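Local coordinates for protein VESB protease (Vibrio cholerae, PDB 4LK4) that probably cleaves peptide bonds within proteins, as a secreted serine endopeptidase of the trypsin (S1) family that also carries an immunoglobulin-like domain, at residues A[158-168]-A[179-190]; A[118-129]-A[202-212]. The protein carries 1 engineered substitution. All coordinates share one frame; numbering follows the deposited sequence.

Contact 1 of 2, residues A[158-168]-A[179-190]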
loop_
_atom_site.group_PDB
_atom_site.type_symbol
_atom_site.label_atom_id
_atom_site.label_comp_id
_atom_site.label_asym_id
_atom_site.label_seq_id
_atom_site.Cartn_x
_atom_site.Cartn_y
_atom_site.Cartn_z
ATOM N N VAL A 158 -4.374 -18.218 -10.996
ATOM C CA VAL A 158 -4.483 -19.558 -10.440
ATOM C C VAL A 158 -5.488 -19.571 -9.291
ATOM O O VAL A 158 -5.678 -18.568 -8.585
ATOM C CB VAL A 158 -3.115 -20.064 -9.957
ATOM C CG1 VAL A 158 -2.592 -19.211 -8.815
ATOM C CG2 VAL A 158 -3.161 -21.545 -9.570
ATOM N N ASP A 159 -6.144 -20.695 -9.097
ATOM C CA ASP A 159 -7.053 -20.815 -7.978
ATOM C C ASP A 159 -6.340 -21.370 -6.760
ATOM O O ASP A 159 -5.421 -22.169 -6.869
ATOM C CB ASP A 159 -8.267 -21.648 -8.347
ATOM C CG ASP A 159 -9.302 -20.844 -9.148
ATOM O OD1 ASP A 159 -9.250 -19.584 -9.134
ATOM O OD2 ASP A 159 -10.196 -21.468 -9.761
ATOM N N VAL A 160 -6.775 -20.889 -5.603
ATOM C CA VAL A 160 -6.272 -21.318 -4.328
ATOM C C VAL A 160 -7.458 -21.399 -3.398
ATOM O O VAL A 160 -8.447 -20.714 -3.606
ATOM C CB VAL A 160 -5.249 -20.304 -3.766
ATOM C CG1 VAL A 160 -4.039 -20.220 -4.665
ATOM C CG2 VAL A 160 -5.854 -18.926 -3.625
ATOM N N ASP A 161 -7.345 -22.219 -2.365
ATOM C CA ASP A 161 -8.402 -22.356 -1.332
ATOM C C ASP A 161 -8.064 -21.635 -0.026
ATOM O O ASP A 161 -6.940 -21.737 0.475
ATOM C CB ASP A 161 -8.618 -23.829 -0.998
ATOM C CG ASP A 161 -9.392 -24.571 -2.065
ATOM O OD1 ASP A 161 -9.824 -23.948 -3.066
ATOM O OD2 ASP A 161 -9.578 -25.801 -1.897
ATOM N N LEU A 162 -9.047 -20.960 0.561
ATOM C CA LEU A 162 -8.874 -20.349 1.888
ATOM C C LEU A 162 -8.575 -21.431 2.924
ATOM O O LEU A 162 -9.204 -22.457 2.911
ATOM C CB LEU A 162 -10.120 -19.563 2.280
ATOM C CG LEU A 162 -10.071 -18.652 3.516
ATOM C CD1 LEU A 162 -8.917 -17.649 3.512
ATOM C CD2 LEU A 162 -11.411 -17.934 3.645
ATOM N N VAL A 163 -7.583 -21.183 3.776
ATOM C CA VAL A 163 -7.146 -22.062 4.858
ATOM C C VAL A 163 -7.691 -21.576 6.220
ATOM O O VAL A 163 -7.915 -20.385 6.393
ATOM C CB VAL A 163 -5.600 -22.031 4.922
ATOM C CG1 VAL A 163 -5.039 -22.859 6.078
ATOM C CG2 VAL A 163 -5.001 -22.487 3.600
ATOM N N SER A 164 -7.903 -22.498 7.171
ATOM C CA SER A 164 -8.328 -22.141 8.556
ATOM C C SER A 164 -7.330 -21.197 9.171
ATOM O O SER A 164 -6.143 -21.467 9.148
ATOM C CB SER A 164 -8.424 -23.371 9.491
ATOM O OG SER A 164 -9.320 -24.385 8.977
ATOM N N GLN A 165 -7.794 -20.096 9.743
ATOM C CA GLN A 165 -6.875 -19.199 10.359
ATOM C C GLN A 165 -6.052 -19.876 11.469
ATOM O O GLN A 165 -4.853 -19.668 11.546
ATOM C CB GLN A 165 -7.556 -17.925 10.859
ATOM C CG GLN A 165 -6.558 -16.787 11.138
ATOM C CD GLN A 165 -6.018 -16.113 9.894
ATOM O OE1 GLN A 165 -6.591 -16.197 8.831
ATOM N NE2 GLN A 165 -4.915 -15.401 10.043
ATOM N N SER A 166 -6.638 -20.732 12.294
ATOM C CA SER A 166 -5.801 -21.332 13.366
ATOM C C SER A 166 -4.659 -22.159 12.732
ATOM O O SER A 166 -3.545 -22.222 13.265
ATOM C CB SER A 166 -6.629 -22.175 14.348
ATOM O OG SER A 166 -7.195 -23.285 13.683
ATOM N N LEU A 167 -4.940 -22.745 11.564
ATOM C CA LEU A 167 -3.944 -23.544 10.845
ATOM C C LEU A 167 -2.861 -22.729 10.166
ATOM O O LEU A 167 -1.676 -23.084 10.178
ATOM C CB LEU A 167 -4.638 -24.370 9.802
ATOM C CG LEU A 167 -3.995 -25.716 9.582
ATOM C CD1 LEU A 167 -3.722 -26.440 10.902
ATOM C CD2 LEU A 167 -4.943 -26.515 8.674
ATOM N N CYS A 168 -3.290 -21.628 9.570
ATOM C CA CYS A 168 -2.407 -20.648 8.977
ATOM C C CYS A 168 -1.336 -20.249 9.980
ATOM O O CYS A 168 -0.147 -20.160 9.653
ATOM C CB CYS A 168 -3.264 -19.458 8.575
ATOM S SG CYS A 168 -2.434 -18.104 7.766
ATOM N N ASP A 179 -6.666 -15.377 15.093
ATOM C CA ASP A 179 -7.890 -14.606 14.930
ATOM C C ASP A 179 -7.963 -14.186 13.466
ATOM O O ASP A 179 -7.047 -13.538 12.972
ATOM C CB ASP A 179 -7.848 -13.384 15.849
ATOM C CG ASP A 179 -9.137 -12.574 15.840
ATOM O OD1 ASP A 179 -9.894 -12.709 14.875
ATOM O OD2 ASP A 179 -9.394 -11.798 16.806
ATOM N N PRO A 180 -9.043 -14.571 12.758
ATOM C CA PRO A 180 -9.247 -14.198 11.361
ATOM C C PRO A 180 -9.371 -12.682 11.179
ATOM O O PRO A 180 -9.143 -12.156 10.079
ATOM C CB PRO A 180 -10.584 -14.866 11.002
ATOM C CG PRO A 180 -10.825 -15.897 12.050
ATOM C CD PRO A 180 -10.171 -15.374 13.275
ATOM N N ASN A 181 -9.777 -12.003 12.241
ATOM C CA ASN A 181 -9.892 -10.580 12.217
ATOM C C ASN A 181 -8.500 -10.009 12.471
ATOM O O ASN A 181 -8.249 -9.401 13.499
ATOM C CB ASN A 181 -10.897 -10.115 13.272
ATOM C CG ASN A 181 -11.003 -8.619 13.344
ATOM O OD1 ASN A 181 -10.879 -7.936 12.336
ATOM N ND2 ASN A 181 -11.200 -8.093 14.542
ATOM N N SER A 182 -7.604 -10.221 11.511
ATOM C CA SER A 182 -6.210 -9.794 11.615
ATOM C C SER A 182 -5.635 -9.445 10.240
ATOM O O SER A 182 -6.271 -9.646 9.188
ATOM C CB SER A 182 -5.352 -10.892 12.256
ATOM O OG SER A 182 -5.487 -12.123 11.545
ATOM N N THR A 183 -4.403 -8.950 10.299
ATOM C CA THR A 183 -3.667 -8.411 9.199
ATOM C C THR A 183 -3.493 -9.329 7.985
ATOM O O THR A 183 -3.298 -8.827 6.879
ATOM C CB THR A 183 -2.247 -7.987 9.667
ATOM O OG1 THR A 183 -1.545 -7.374 8.576
ATOM C CG2 THR A 183 -1.423 -9.179 10.137
ATOM N N ASN A 184 -3.459 -10.639 8.181
ATOM C CA ASN A 184 -3.259 -11.503 7.047
ATOM C C ASN A 184 -3.868 -12.874 7.210
ATOM O O ASN A 184 -4.258 -13.268 8.318
ATOM C CB ASN A 184 -1.775 -11.583 6.664
ATOM C CG ASN A 184 -0.881 -12.064 7.798
ATOM O OD1 ASN A 184 -1.330 -12.651 8.772
ATOM N ND2 ASN A 184 0.409 -11.834 7.648
ATOM N N PHE A 185 -4.009 -13.564 6.080
ATOM C CA PHE A 185 -4.556 -14.932 6.040
ATOM C C PHE A 185 -3.802 -15.778 5.021
ATOM O O PHE A 185 -2.983 -15.264 4.256
ATOM C CB PHE A 185 -6.052 -14.905 5.677
ATOM C CG PHE A 185 -6.340 -14.431 4.279
ATOM C CD1 PHE A 185 -6.335 -15.308 3.218
ATOM C CD2 PHE A 185 -6.628 -13.101 4.030
ATOM C CE1 PHE A 185 -6.635 -14.869 1.939
ATOM C CE2 PHE A 185 -6.877 -12.652 2.754
ATOM C CZ PHE A 185 -6.891 -13.541 1.709
ATOM N N CYS A 186 -4.131 -17.061 4.994
ATOM C CA CYS A 186 -3.471 -18.044 4.173
ATOM C C CYS A 186 -4.420 -18.643 3.164
ATOM O O CYS A 186 -5.614 -18.782 3.412
ATOM C CB CYS A 186 -2.998 -19.212 5.039
ATOM S SG CYS A 186 -1.568 -18.864 6.062
ATOM N N ALA A 187 -3.857 -19.076 2.050
ATOM C CA ALA A 187 -4.606 -19.816 1.073
ATOM C C ALA A 187 -3.667 -20.775 0.403
ATOM O O ALA A 187 -2.475 -20.502 0.248
ATOM C CB ALA A 187 -5.195 -18.874 0.060
ATOM N N ALA A 188 -4.215 -21.897 -0.018
ATOM C CA ALA A 188 -3.406 -22.995 -0.495
ATOM C C ALA A 188 -3.624 -23.270 -1.948
ATOM O O ALA A 188 -4.755 -23.301 -2.443
ATOM C CB ALA A 188 -3.713 -24.249 0.310
ATOM N N ARG A 189 -2.515 -23.508 -2.622
ATOM C CA ARG A 189 -2.552 -24.014 -3.977
ATOM C C ARG A 189 -2.854 -25.474 -4.026
ATOM O O ARG A 189 -2.646 -26.187 -3.054
ATOM C CB ARG A 189 -1.268 -23.685 -4.678
ATOM C CG ARG A 189 -1.410 -22.234 -5.055
ATOM C CD ARG A 189 -0.172 -21.644 -5.599
ATOM N NE ARG A 189 0.178 -22.259 -6.867
ATOM C CZ ARG A 189 0.896 -21.634 -7.770
ATOM N NH1 ARG A 189 1.284 -20.371 -7.497
ATOM N NH2 ARG A 189 1.223 -22.257 -8.907
ATOM N N LEU A 190 -3.390 -25.917 -5.148
ATOM C CA LEU A 190 -3.879 -27.268 -5.226
ATOM C C LEU A 190 -2.829 -28.232 -5.763
ATOM O O LEU A 190 -3.140 -29.377 -5.923
ATOM C CB LEU A 190 -5.166 -27.312 -6.042
ATOM C CG LEU A 190 -6.150 -26.168 -5.730
ATOM C CD1 LEU A 190 -7.376 -26.244 -6.638
ATOM C CD2 LEU A 190 -6.563 -26.162 -4.276
HETATM O O HOH W 1 -3.588 -24.074 -7.041
HETATM O O HOH W 2 -5.875 -18.418 6.923
#

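Contact 2 of 2, residues A[118-129]-A[202-212]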
loop_
_atom_site.group_PDB
_atom_site.type_symbol
_atom_site.label_atom_id
_atom_site.label_comp_id
_atom_site.label_asym_id
_atom_site.label_seq_id
_atom_site.Cartn_x
_atom_site.Cartn_y
_atom_site.Cartn_z
ATOM N N ILE A 118 -11.084 -2.019 -9.316
ATOM C CA ILE A 118 -11.462 -3.230 -8.636
ATOM C C ILE A 118 -12.430 -2.896 -7.508
ATOM O O ILE A 118 -12.481 -1.780 -7.039
ATOM C CB ILE A 118 -10.219 -3.936 -8.085
ATOM C CG1 ILE A 118 -10.536 -5.421 -7.853
ATOM C CG2 ILE A 118 -9.660 -3.220 -6.842
ATOM C CD1 ILE A 118 -9.279 -6.273 -7.823
ATOM N N THR A 119 -13.214 -3.868 -7.099
ATOM C CA THR A 119 -14.104 -3.719 -5.984
ATOM C C THR A 119 -13.449 -4.464 -4.852
ATOM O O THR A 119 -13.064 -5.630 -4.993
ATOM C CB THR A 119 -15.499 -4.283 -6.321
ATOM O OG1 THR A 119 -16.051 -3.534 -7.413
ATOM C CG2 THR A 119 -16.445 -4.178 -5.115
ATOM N N LEU A 120 -13.282 -3.764 -3.739
ATOM C CA LEU A 120 -12.624 -4.325 -2.580
ATOM C C LEU A 120 -13.639 -5.045 -1.745
ATOM O O LEU A 120 -14.806 -4.693 -1.752
ATOM C CB LEU A 120 -11.982 -3.214 -1.758
ATOM C CG LEU A 120 -10.787 -2.483 -2.364
ATOM C CD1 LEU A 120 -10.181 -1.548 -1.332
ATOM C CD2 LEU A 120 -9.737 -3.452 -2.836
ATOM N N ALA A 121 -13.204 -6.069 -1.025
ATOM C CA ALA A 121 -14.109 -6.787 -0.131
ATOM C C ALA A 121 -14.553 -5.882 1.047
ATOM O O ALA A 121 -13.802 -5.021 1.503
ATOM C CB ALA A 121 -13.436 -8.038 0.389
ATOM N N GLY A 122 -15.777 -6.111 1.524
ATOM C CA GLY A 122 -16.365 -5.347 2.607
ATOM C C GLY A 122 -15.669 -5.646 3.911
ATOM O O GLY A 122 -15.089 -6.709 4.091
ATOM N N PRO A 123 -15.718 -4.708 4.845
ATOM C CA PRO A 123 -15.051 -4.955 6.135
ATOM C C PRO A 123 -15.449 -6.291 6.791
ATOM O O PRO A 123 -14.628 -6.918 7.441
ATOM C CB PRO A 123 -15.519 -3.787 7.013
ATOM C CG PRO A 123 -16.115 -2.774 6.084
ATOM C CD PRO A 123 -16.463 -3.435 4.795
ATOM N N ALA A 124 -16.693 -6.722 6.612
ATOM C CA ALA A 124 -17.161 -7.958 7.222
ATOM C C ALA A 124 -16.930 -9.226 6.378
ATOM O O ALA A 124 -17.204 -10.336 6.853
ATOM C CB ALA A 124 -18.642 -7.825 7.546
ATOM N N THR A 125 -16.451 -9.091 5.142
ATOM C CA THR A 125 -16.443 -10.233 4.232
ATOM C C THR A 125 -15.477 -11.363 4.643
ATOM O O THR A 125 -15.850 -12.521 4.626
ATOM C CB THR A 125 -16.123 -9.802 2.795
ATOM O OG1 THR A 125 -17.037 -8.784 2.375
ATOM C CG2 THR A 125 -16.192 -11.011 1.832
ATOM N N ARG A 126 -14.247 -11.029 5.018
ATOM C CA ARG A 126 -13.234 -12.051 5.297
ATOM C C ARG A 126 -13.632 -12.990 6.410
ATOM O O ARG A 126 -13.478 -14.206 6.296
ATOM C CB ARG A 126 -11.909 -11.410 5.659
ATOM C CG ARG A 126 -11.142 -12.120 6.765
ATOM C CD ARG A 126 -10.128 -13.017 6.166
ATOM N NE ARG A 126 -9.527 -13.983 7.087
ATOM C CZ ARG A 126 -9.940 -15.234 7.225
ATOM N NH1 ARG A 126 -11.031 -15.651 6.610
ATOM N NH2 ARG A 126 -9.276 -16.060 7.998
ATOM N N THR A 127 -14.113 -12.445 7.511
ATOM C CA THR A 127 -14.501 -13.322 8.613
ATOM C C THR A 127 -15.790 -14.091 8.310
ATOM O O THR A 127 -16.080 -15.020 9.040
ATOM C CB THR A 127 -14.591 -12.617 9.980
ATOM O OG1 THR A 127 -15.647 -11.661 9.974
ATOM C CG2 THR A 127 -13.288 -11.918 10.312
ATOM N N SER A 128 -16.501 -13.751 7.224
ATOM C CA SER A 128 -17.723 -14.490 6.780
ATOM C C SER A 128 -17.475 -15.747 5.971
ATOM O O SER A 128 -18.384 -16.533 5.741
ATOM C CB SER A 128 -18.599 -13.608 5.895
ATOM O OG SER A 128 -18.835 -12.359 6.517
ATOM N N LEU A 129 -16.243 -15.899 5.505
ATOM C CA LEU A 129 -15.897 -16.906 4.530
ATOM C C LEU A 129 -15.478 -18.189 5.218
ATOM O O LEU A 129 -14.588 -18.167 6.056
ATOM C CB LEU A 129 -14.744 -16.389 3.663
ATOM C CG LEU A 129 -15.051 -15.193 2.759
ATOM C CD1 LEU A 129 -13.850 -14.916 1.863
ATOM C CD2 LEU A 129 -16.297 -15.394 1.921
ATOM N N PRO A 202 -3.459 -8.900 -6.490
ATOM C CA PRO A 202 -4.721 -9.190 -5.844
ATOM C C PRO A 202 -5.050 -10.673 -5.727
ATOM O O PRO A 202 -4.748 -11.453 -6.619
ATOM C CB PRO A 202 -5.728 -8.575 -6.814
ATOM C CG PRO A 202 -5.082 -8.740 -8.168
ATOM C CD PRO A 202 -3.638 -8.417 -7.870
ATOM N N ILE A 203 -5.746 -11.034 -4.661
ATOM C CA ILE A 203 -6.443 -12.310 -4.590
ATOM C C ILE A 203 -7.904 -11.923 -4.376
ATOM O O ILE A 203 -8.214 -11.093 -3.537
ATOM C CB ILE A 203 -5.837 -13.224 -3.482
ATOM C CG1 ILE A 203 -6.568 -14.550 -3.349
ATOM C CG2 ILE A 203 -5.810 -12.529 -2.124
ATOM C CD1 ILE A 203 -5.844 -15.505 -2.405
ATOM N N VAL A 204 -8.795 -12.509 -5.162
ATOM C CA VAL A 204 -10.185 -12.109 -5.196
ATOM C C VAL A 204 -11.058 -13.301 -4.881
ATOM O O VAL A 204 -10.668 -14.434 -5.124
ATOM C CB VAL A 204 -10.568 -11.545 -6.593
ATOM C CG1 VAL A 204 -9.594 -10.458 -7.017
ATOM C CG2 VAL A 204 -10.583 -12.622 -7.653
ATOM N N VAL A 205 -12.259 -13.059 -4.378
ATOM C CA VAL A 205 -13.216 -14.154 -4.141
ATOM C C VAL A 205 -13.648 -14.643 -5.514
ATOM O O VAL A 205 -14.100 -13.851 -6.344
ATOM C CB VAL A 205 -14.439 -13.687 -3.331
ATOM C CG1 VAL A 205 -15.330 -14.856 -2.968
ATOM C CG2 VAL A 205 -13.997 -12.984 -2.055
ATOM N N LYS A 206 -13.511 -15.945 -5.771
ATOM C CA LYS A 206 -13.762 -16.479 -7.103
ATOM C C LYS A 206 -15.180 -16.166 -7.591
ATOM O O LYS A 206 -15.336 -15.742 -8.737
ATOM C CB LYS A 206 -13.472 -17.970 -7.150
ATOM C CG LYS A 206 -13.772 -18.622 -8.490
ATOM C CD LYS A 206 -13.016 -19.935 -8.591
ATOM C CE LYS A 206 -13.333 -20.685 -9.885
ATOM N NZ LYS A 206 -12.382 -20.271 -10.966
ATOM N N THR A 207 -16.188 -16.349 -6.737
ATOM C CA THR A 207 -17.539 -15.872 -7.047
ATOM C C THR A 207 -17.728 -14.441 -6.526
ATOM O O THR A 207 -17.695 -14.221 -5.321
ATOM C CB THR A 207 -18.634 -16.770 -6.413
ATOM O OG1 THR A 207 -18.338 -18.145 -6.670
ATOM C CG2 THR A 207 -20.003 -16.450 -6.999
ATOM N N GLY A 208 -17.939 -13.480 -7.424
ATOM C CA GLY A 208 -18.114 -12.062 -7.041
ATOM C C GLY A 208 -16.904 -11.186 -7.348
ATOM O O GLY A 208 -17.038 -9.997 -7.628
ATOM N N ARG A 209 -15.708 -11.764 -7.286
ATOM C CA ARG A 209 -14.478 -11.085 -7.742
ATOM C C ARG A 209 -13.999 -9.955 -6.847
ATOM O O ARG A 209 -13.135 -9.193 -7.254
ATOM C CB ARG A 209 -14.614 -10.506 -9.164
ATOM C CG ARG A 209 -15.314 -11.375 -10.192
ATOM C CD ARG A 209 -14.698 -12.750 -10.309
ATOM N NE ARG A 209 -13.349 -12.704 -10.861
ATOM C CZ ARG A 209 -12.619 -13.788 -11.104
ATOM N NH1 ARG A 209 -13.112 -15.017 -10.850
ATOM N NH2 ARG A 209 -11.397 -13.647 -11.605
ATOM N N GLU A 210 -14.555 -9.822 -5.655
ATOM C CA GLU A 210 -14.158 -8.731 -4.766
ATOM C C GLU A 210 -12.713 -9.062 -4.348
ATOM O O GLU A 210 -12.382 -10.236 -4.137
ATOM C CB GLU A 210 -15.091 -8.630 -3.542
ATOM C CG GLU A 210 -16.595 -8.381 -3.831
ATOM C CD GLU A 210 -17.444 -9.648 -4.161
ATOM O OE1 GLU A 210 -16.945 -10.815 -4.189
ATOM O OE2 GLU A 210 -18.665 -9.476 -4.400
ATOM N N GLN A 211 -11.845 -8.052 -4.272
ATOM C CA GLN A 211 -10.482 -8.290 -3.820
ATOM C C GLN A 211 -10.475 -8.483 -2.329
ATOM O O GLN A 211 -10.776 -7.572 -1.582
ATOM C CB GLN A 211 -9.543 -7.154 -4.186
ATOM C CG GLN A 211 -8.143 -7.366 -3.655
ATOM C CD GLN A 211 -7.142 -6.343 -4.187
ATOM O OE1 GLN A 211 -7.465 -5.470 -4.999
ATOM N NE2 GLN A 211 -5.918 -6.466 -3.739
ATOM N N LEU A 212 -10.155 -9.695 -1.911
ATOM C CA LEU A 212 -10.126 -10.066 -0.521
ATOM C C LEU A 212 -8.729 -9.810 0.054
ATOM O O LEU A 212 -8.569 -9.616 1.242
ATOM C CB LEU A 212 -10.435 -11.550 -0.401
ATOM C CG LEU A 212 -10.415 -12.169 0.998
ATOM C CD1 LEU A 212 -11.576 -11.664 1.822
ATOM C CD2 LEU A 212 -10.503 -13.680 0.899
HETATM O O HOH W 3 -13.546 -6.546 -8.389
#

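Contact 1 of 2, residues A[158-168]-A[179-190]
Gln165, on the first turn of helix 165-172, packs its CB and CG against Pro180 and reaches on to strand 184-189. Its CG starts out anti to the backbone N (chi1 -163°) and lies 3.7 Å from Pro180 N; a bend at chi2 swings the amide across to the strand. At the end NE2 donates to Asn184 O at 2.8 Å, in the plane of that carbonyl, and also to Ser177 O, while OE1 accepts from a water and probably from Arg126 NH2. That water donates to Val163 O as well and takes the N-H of Cys186, tying three parts of the contact together.

Cys186 is joined by its SG to Cys168 SG at 2.1 Å, with a C-S-S-C torsion of 70°. This matches the disulfide of the trypsin family that fastens the helix between two strands of the C-terminal barrel to the strand that follows it. Cys186 also accepts at its O from Val163 N (3.1 Å), and its CB meets Val163 CB.

Further along, strands 158-162 and 184-189 pair antiparallel, with Asp161 and Ala188 exchanging two bonds of 2.8 Å between their backbone N and O atoms. On one face of this pairing Val160 CG2 packs on Ala187 CB (3.7 Å), and Leu162 CD1 lies 3.5 Å from Phe185 CD1; on the other, the Asp161 carboxylate forms a salt bridge with Arg10.

The helix is thus held covalently and through a buried amide whose nitrogen has two acceptors and whose oxygen probably has two donors, which would restrict rotation of the head.

Contact 2 of 2, residues A[118-129]-A[202-212]
Two backbone bonds join Leu120 and Gln211 in a single bridge: Gln211 N donates to Thr119 O at 2.8 Å, in the carbonyl plane, and Ala121 N donates to Gln211 O at 2.9 Å from well above that carbonyl's plane. A water extends the polar seam, taking the N-H of Thr119 and donating a hydrogen bond to Arg209 O.

The segments belong to the double-barrel fold of trypsin-like proteases. Residues 118-129 form part of the connection that runs from the N-terminal barrel to the C-terminal one, and 202-212 is a hairpin of the latter, closed by Val205 and Glu210.

Apolar contacts are of two groups. Gln211 stretches straight out, CG anti to the backbone N (chi1 177°), with two aliphatic neighbours against it: Ile118 crosses it at about a right angle, bringing CD1 to 3.8 Å from Gln211 CB, and Leu120 runs alongside with CD2 3.9 Å from the same CB. The amide head goes on to Ser44 through OE1 and to Gly213 O through NE2. Toward the short helix 125-128, Leu129 and Leu212 meet tip to tip, CD1 to CD2 at 3.7 Å, while Leu212 CD1 lies 3.9 Å from Arg126 CB.

Overall arrangement
Contacts 1 and 2 sit with their centres about 13 Å apart, on the same side of the chain's centre, and they reach the same antiparallel sheet: strand 134-139 pairs with both 156-162 and 202-205. Direct links bridge the two. Asp159 OD2 and Lys206 NZ form a salt bridge of 2.8 Å, Val160 CG2 packs 3.6 Å from Ile203 CD1, and Arg126 NH2, from the connection between the barrels, lies 3.5 Å from Pro180 CB. In trypsin-like proteases the loop that strand 184-189 leads into and strand 202-205 leads out of carries the catalytic serine; in this construct that position holds an alanine, apparently the engineered substitution.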